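Local coordinates for protein phosphoribosylaminoimidazole-succinocarboxamide synthase (Pyrococcus horikoshii, PDB 4O7R) that catalyses the ATP-dependent joining of L-aspartate to 5-amino-1-(5-phosphoribosyl)imidazole-4-carboxylate, giving SAICAR in de novo purine biosynthesis, at residues V90-V95 with V172-E177. Sequence-based numbering, arbitrary orientation.
Sequences VVVRNV and VDFKLE. With U5P (uridine-5'-monophosphate), chain B.
R93 and D173 face each other as a non-hydrogen-bonded pair of antiparallel strands, and their side chains rise side by side to meet one nucleotide, UMP. The arginine takes its phosphate: NH2 donates to O1P of U5P at 2.6 Å, and NH1 to O3P. The aspartate takes its ribose, D173 OD1 accepting from O3' of U5P at 2.5 Å. Between the two residues R93 NH2 and D173 OD2 are 3.5 Å apart, but the carboxylate plane stands 87° to the guanidinium and its oxygen lies well outside the guanidinium plane, so the salt bridge rests on charge alone. A water at the guanidinium edge makes the directed link, accepting from R93 NE (2.7 Å) and donating to D173 OD2 and V95 O. Further along this face, V91 CG1 touches C5' of U5P, and K175 CE comes within 3.3 Å of the uracil O2; the K175 ammonium forms salt bridges with D190 and, at 3.0 Å from NZ to OE2, with E177. V92 and F174 occupy the other face. F174 CG sits between its backbone N and carbonyl carbon (chi1 65°), which brings the ring alongside V92, whose CB lies over one ring face, 4.1 Å from its centroid, a CH-pi contact; helix 143-166 packs against both. Backbone bonds V90 to L176 and V92 to F174, each pair joined both ways, fix the register. Where 90-95 turns a corner at N94, V172 O accepts from both N94 N and V95 N. E118 forms a salt bridge with R93, and R198 with D173; R198 also hydrogen-bonds U5P, as do S99 and R214. Adjacent antiparallel strands present one face to a helix and the other to UMP, in a site consistent with binding the phosphoribosyl part of the imidazole carboxylate substrate.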
# COMPACT_ATOMS: atom_id res chain seq x y z
N VAL A 90 -5.19 0.99 11.12
CA VAL A 90 -4.34 -0.19 11.04
C VAL A 90 -5.27 -1.38 10.88
O VAL A 90 -6.00 -1.70 11.80
CB VAL A 90 -3.48 -0.36 12.32
CG1 VAL A 90 -2.53 -1.54 12.20
CG2 VAL A 90 -2.70 0.92 12.58
N VAL A 91 -5.22 -2.04 9.73
CA VAL A 91 -6.19 -3.10 9.44
C VAL A 91 -5.55 -4.49 9.51
O VAL A 91 -4.50 -4.74 8.92
CB VAL A 91 -6.90 -2.86 8.08
CG1 VAL A 91 -7.84 -4.02 7.77
CG2 VAL A 91 -7.68 -1.55 8.12
N VAL A 92 -6.18 -5.38 10.25
CA VAL A 92 -5.67 -6.74 10.35
C VAL A 92 -6.69 -7.64 9.65
O VAL A 92 -7.90 -7.51 9.89
CB VAL A 92 -5.39 -7.15 11.81
CG1 VAL A 92 -4.71 -8.53 11.91
CG2 VAL A 92 -4.51 -6.11 12.47
N ARG A 93 -6.21 -8.51 8.74
CA ARG A 93 -7.10 -9.36 7.93
C ARG A 93 -6.74 -10.85 8.04
O ARG A 93 -5.60 -11.23 7.78
CB ARG A 93 -7.11 -8.89 6.46
CG ARG A 93 -6.98 -7.36 6.34
CD ARG A 93 -7.13 -6.86 4.91
NE ARG A 93 -8.53 -6.87 4.50
CZ ARG A 93 -9.22 -5.82 4.07
NH1 ARG A 93 -8.65 -4.62 3.93
NH2 ARG A 93 -10.50 -5.99 3.77
N ASN A 94 -7.70 -11.68 8.47
CA ASN A 94 -7.55 -13.15 8.54
C ASN A 94 -8.24 -13.85 7.35
O ASN A 94 -7.72 -14.83 6.79
CB ASN A 94 -8.13 -13.70 9.85
CG ASN A 94 -7.53 -13.03 11.08
OD1 ASN A 94 -6.33 -13.09 11.29
ND2 ASN A 94 -8.36 -12.35 11.88
N VAL A 95 -9.42 -13.34 6.99
CA VAL A 95 -10.24 -13.87 5.90
C VAL A 95 -10.44 -12.77 4.83
O VAL A 95 -10.61 -11.60 5.17
CB VAL A 95 -11.61 -14.37 6.42
CG1 VAL A 95 -12.50 -14.83 5.27
CG2 VAL A 95 -11.42 -15.51 7.41
N VAL A 172 -13.06 -11.92 10.80
CA VAL A 172 -12.64 -11.81 9.41
C VAL A 172 -11.50 -10.77 9.23
O VAL A 172 -10.41 -11.10 8.75
CB VAL A 172 -13.90 -11.51 8.57
CG1 VAL A 172 -13.58 -11.05 7.15
CG2 VAL A 172 -14.84 -12.72 8.62
N ASP A 173 -11.77 -9.54 9.66
CA ASP A 173 -10.79 -8.46 9.68
C ASP A 173 -11.25 -7.43 10.71
O ASP A 173 -12.33 -7.58 11.30
CB ASP A 173 -10.63 -7.82 8.27
CG ASP A 173 -11.95 -7.34 7.70
OD1 ASP A 173 -12.78 -6.85 8.49
OD2 ASP A 173 -12.20 -7.46 6.48
N PHE A 174 -10.47 -6.38 10.91
CA PHE A 174 -10.87 -5.30 11.82
C PHE A 174 -9.88 -4.16 11.73
O PHE A 174 -8.73 -4.38 11.34
CB PHE A 174 -10.98 -5.81 13.27
CG PHE A 174 -9.67 -6.26 13.87
CD1 PHE A 174 -8.89 -5.38 14.60
CD2 PHE A 174 -9.25 -7.57 13.74
CE1 PHE A 174 -7.68 -5.79 15.16
CE2 PHE A 174 -8.05 -7.99 14.31
CZ PHE A 174 -7.26 -7.10 15.02
N LYS A 175 -10.32 -2.96 12.09
CA LYS A 175 -9.48 -1.75 12.05
C LYS A 175 -9.14 -1.30 13.49
O LYS A 175 -10.02 -1.30 14.37
CB LYS A 175 -10.20 -0.65 11.27
CG LYS A 175 -9.43 0.67 11.10
CD LYS A 175 -9.68 1.69 12.22
CE LYS A 175 -11.14 2.15 12.26
NZ LYS A 175 -11.50 3.05 13.41
N LEU A 176 -7.87 -0.94 13.70
CA LEU A 176 -7.39 -0.34 14.95
C LEU A 176 -6.78 1.05 14.75
O LEU A 176 -6.25 1.36 13.69
CB LEU A 176 -6.31 -1.22 15.61
CG LEU A 176 -6.63 -2.64 16.05
CD1 LEU A 176 -5.38 -3.30 16.62
CD2 LEU A 176 -7.80 -2.67 17.03
N GLU A 177 -6.82 1.86 15.80
CA GLU A 177 -6.14 3.15 15.81
C GLU A 177 -5.35 3.22 17.10
O GLU A 177 -5.69 2.52 18.09
CB GLU A 177 -7.14 4.30 15.74
CG GLU A 177 -7.99 4.26 14.48
CD GLU A 177 -8.81 5.51 14.22
OE1 GLU A 177 -8.53 6.58 14.81
OE2 GLU A 177 -9.73 5.42 13.40
N1 U5P B . -12.75 -0.33 8.60
C2 U5P B . -13.09 0.66 9.58
N3 U5P B . -13.07 1.97 9.25
C4 U5P B . -12.74 2.35 7.99
C5 U5P B . -12.40 1.40 7.02
C6 U5P B . -12.41 0.05 7.35
O2 U5P B . -13.40 0.33 10.73
O4 U5P B . -12.72 3.56 7.69
C1' U5P B . -12.77 -1.76 8.96
C2' U5P B . -13.88 -2.51 8.23
O2' U5P B . -15.10 -2.49 8.96
C3' U5P B . -13.28 -3.90 8.13
C4' U5P B . -11.77 -3.68 7.98
O3' U5P B . -13.48 -4.58 9.36
O4' U5P B . -11.53 -2.40 8.59
C5' U5P B . -11.28 -3.71 6.52
O5' U5P B . -11.98 -2.73 5.75
P U5P B . -11.94 -2.65 4.14
O1P U5P B . -12.17 -4.03 3.63
O2P U5P B . -13.06 -1.68 3.82
O3P U5P B . -10.56 -2.09 3.85
O HOH W 1 -10.38 -8.84 4.96